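Local coordinates for protein thioesterase (Pseudomonas aeruginosa, PDB 2O5U) that probably hydrolyses fatty acyl-CoA thioesters, as a hotdog-fold member of the 4-hydroxybenzoyl-CoA thioesterase family, at residues Gly30-Asn34 / Val35-Ala39. Sequence-based numbering, arbitrary orientation.
Sequences GHVNN and VTYYA
Asn33 is the N-cap of helix 34-53, the long central helix of the hotdog fold, and makes a local contact with Val35, two residues on, where the loop after strand 15-19 leads into the first turn of the helix. Its OD1 accepts the amide of Val35, with 3.0 Å between OD1 and Val35 N and an N-H...O angle of 151°. The donor stands 50° out of the carbonyl plane, so the amide meets the carboxamide obliquely from above. The Asn33 side chain, extended away from its own amide nitrogen (chi1 -175°), lies alongside that of Val35 and points the same way, and OD1 approaches Val35 CG2 to 3.3 Å. The other end of the carboxamide, ND2, bonds to Asp27 and to Asp42 of the second subunit, which fixes which end faces the helix. The backbone adds two weak bonds, Thr36 N to Asn33 O and Tyr37 N to Asn34 O, the latter carbonyl also receiving the hydroxyl of Tyr73. Asn34 ND2 reaches the same Asp42 of the second subunit, while Val35 packs on its counterpart there, so this helix start also belongs to the subunit interface. Before the cap, Val32 turns back over the first turn, its CG1 packing 3.6 Å from Thr36 CB. The same methyl lies 3.7 Å from Tyr37 CE1, an apolar contact joining loop and helix. The Tyr37 ring carries the Asn33 carbonyl oxygen at its edge, 3.4 Å from CD1. Farther along that ring, one water ties loop to helix, lying 2.7 Å from Tyr37 OH and donating to Val32 O.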
ATOM      1  N   GLY A  30     -13.314   8.272  -0.724  1.00 19.59           N
ATOM      2  CA  GLY A  30     -13.625   8.021  -2.125  1.00 18.72           C
ATOM      3  C   GLY A  30     -12.664   8.542  -3.180  1.00 19.50           C
ATOM      4  O   GLY A  30     -12.884   8.310  -4.352  1.00 19.58           O
ATOM      5  N   HIS A  31     -11.621   9.260  -2.781  1.00 17.25           N
ATOM      6  CA  HIS A  31     -10.670   9.795  -3.752  1.00 16.91           C
ATOM      7  C   HIS A  31      -9.296   9.172  -3.449  1.00 15.95           C
ATOM      8  O   HIS A  31      -9.060   8.613  -2.358  1.00 14.02           O
ATOM      9  CB  HIS A  31     -10.572  11.328  -3.634  1.00 17.85           C
ATOM     10  CG  HIS A  31     -11.888  12.038  -3.811  1.00 20.69           C
ATOM     11  ND1 HIS A  31     -12.698  11.829  -4.899  1.00 26.55           N
ATOM     12  CD2 HIS A  31     -12.511  12.979  -3.060  1.00 29.46           C
ATOM     13  CE1 HIS A  31     -13.783  12.585  -4.804  1.00 28.25           C
ATOM     14  NE2 HIS A  31     -13.688  13.301  -3.701  1.00 30.07           N
ATOM     15  N   VAL A  32      -8.372   9.355  -4.374  1.00 15.04           N
ATOM     16  CA  VAL A  32      -6.995   8.845  -4.184  1.00 15.68           C
ATOM     17  C   VAL A  32      -6.393   9.467  -2.946  1.00 15.63           C
ATOM     18  O   VAL A  32      -6.369  10.712  -2.769  1.00 17.21           O
ATOM     19  CB  VAL A  32      -6.104   9.115  -5.429  1.00 14.81           C
ATOM     20  CG1 VAL A  32      -4.539   8.850  -5.109  1.00 15.24           C
ATOM     21  CG2 VAL A  32      -6.608   8.290  -6.628  1.00 15.39           C
ATOM     22  N   ASN A  33      -5.906   8.593  -2.067  1.00 16.70           N
ATOM     23  CA  ASN A  33      -5.300   9.027  -0.795  1.00 16.55           C
ATOM     24  C   ASN A  33      -4.043   9.912  -0.956  1.00 16.52           C
ATOM     25  O   ASN A  33      -3.221   9.708  -1.847  1.00 15.87           O
ATOM     26  CB  ASN A  33      -5.046   7.813   0.115  1.00 15.39           C
ATOM     27  CG  ASN A  33      -4.534   8.210   1.464  1.00 18.24           C
ATOM     28  OD1 ASN A  33      -3.332   8.157   1.720  1.00 17.96           O
ATOM     29  ND2 ASN A  33      -5.445   8.630   2.342  1.00 17.89           N
ATOM     30  N   ASN A  34      -3.935  10.947  -0.138  1.00 15.68           N
ATOM     31  CA  ASN A  34      -2.741  11.820  -0.176  1.00 16.87           C
ATOM     32  C   ASN A  34      -1.361  11.101  -0.227  1.00 16.69           C
ATOM     33  O   ASN A  34      -0.439  11.529  -0.923  1.00 17.61           O
ATOM     34  CB  ASN A  34      -2.789  12.775   1.036  1.00 17.24           C
ATOM     35  CG  ASN A  34      -2.690  12.048   2.388  1.00 20.87           C
ATOM     36  OD1 ASN A  34      -1.612  11.944   2.982  1.00 20.23           O
ATOM     37  ND2 ASN A  34      -3.796  11.533   2.856  1.00 22.98           N
ATOM     38  N   VAL A  35      -1.233   9.996   0.507  1.00 16.01           N
ATOM     39  CA  VAL A  35       0.027   9.202   0.553  1.00 15.45           C
ATOM     40  C   VAL A  35       0.420   8.681  -0.853  1.00 17.40           C
ATOM     41  O   VAL A  35       1.625   8.660  -1.243  1.00 15.68           O
ATOM     42  CB  VAL A  35      -0.101   8.057   1.582  1.00 15.44           C
ATOM     43  CG1 VAL A  35       1.191   7.100   1.543  1.00 17.43           C
ATOM     44  CG2 VAL A  35      -0.285   8.699   2.988  1.00 14.87           C
ATOM     45  N   THR A  36      -0.604   8.263  -1.592  1.00 17.73           N
ATOM     46  CA  THR A  36      -0.448   7.628  -2.903  1.00 18.88           C
ATOM     47  C   THR A  36       0.287   8.521  -3.872  1.00 17.01           C
ATOM     48  O   THR A  36       1.009   8.047  -4.700  1.00 17.48           O
ATOM     49  CB  THR A  36      -1.829   7.130  -3.490  1.00 21.03           C
ATOM     50  OG1 THR A  36      -2.531   6.367  -2.490  1.00 22.20           O
ATOM     51  CG2 THR A  36      -1.645   6.222  -4.740  1.00 18.48           C
ATOM     52  N   TYR A  37       0.150   9.824  -3.713  1.00 17.28           N
ATOM     53  CA  TYR A  37       0.794  10.757  -4.613  1.00 16.36           C
ATOM     54  C   TYR A  37       2.305  10.630  -4.524  1.00 16.56           C
ATOM     55  O   TYR A  37       3.009  10.690  -5.533  1.00 16.50           O
ATOM     56  CB  TYR A  37       0.341  12.170  -4.269  1.00 15.94           C
ATOM     57  CG  TYR A  37      -1.064  12.493  -4.766  1.00 18.19           C
ATOM     58  CD1 TYR A  37      -2.178  12.047  -4.058  1.00 15.84           C
ATOM     59  CD2 TYR A  37      -1.258  13.211  -5.946  1.00 18.61           C
ATOM     60  CE1 TYR A  37      -3.485  12.322  -4.486  1.00 18.84           C
ATOM     61  CE2 TYR A  37      -2.559  13.518  -6.395  1.00 20.16           C
ATOM     62  CZ  TYR A  37      -3.656  13.089  -5.664  1.00 17.47           C
ATOM     63  OH  TYR A  37      -4.919  13.416  -6.111  1.00 18.95           O
ATOM     64  N   TYR A  38       2.812  10.377  -3.320  1.00 17.18           N
ATOM     65  CA  TYR A  38       4.254  10.191  -3.168  1.00 17.51           C
ATOM     66  C   TYR A  38       4.765   8.925  -3.821  1.00 16.50           C
ATOM     67  O   TYR A  38       5.907   8.875  -4.296  1.00 16.78           O
ATOM     68  CB  TYR A  38       4.628  10.218  -1.683  1.00 18.26           C
ATOM     69  CG  TYR A  38       4.480  11.567  -1.038  1.00 18.52           C
ATOM     70  CD1 TYR A  38       3.440  11.826  -0.146  1.00 19.21           C
ATOM     71  CD2 TYR A  38       5.387  12.589  -1.314  1.00 18.50           C
ATOM     72  CE1 TYR A  38       3.304  13.084   0.435  1.00 18.57           C
ATOM     73  CE2 TYR A  38       5.264  13.850  -0.747  1.00 17.42           C
ATOM     74  CZ  TYR A  38       4.245  14.084   0.150  1.00 15.59           C
ATOM     75  OH  TYR A  38       4.156  15.340   0.725  1.00 17.36           O
ATOM     76  N   ALA A  39       3.937   7.886  -3.819  1.00 14.62           N
ATOM     77  CA  ALA A  39       4.199   6.667  -4.589  1.00 15.90           C
ATOM     78  C   ALA A  39       4.232   6.932  -6.102  1.00 16.74           C
ATOM     79  O   ALA A  39       5.109   6.395  -6.796  1.00 16.31           O
ATOM     80  CB  ALA A  39       3.215   5.555  -4.235  1.00 14.01           C
TER
HETATM   81  O   HOH W   1      -6.979  12.706  -4.444  1.00 13.85           O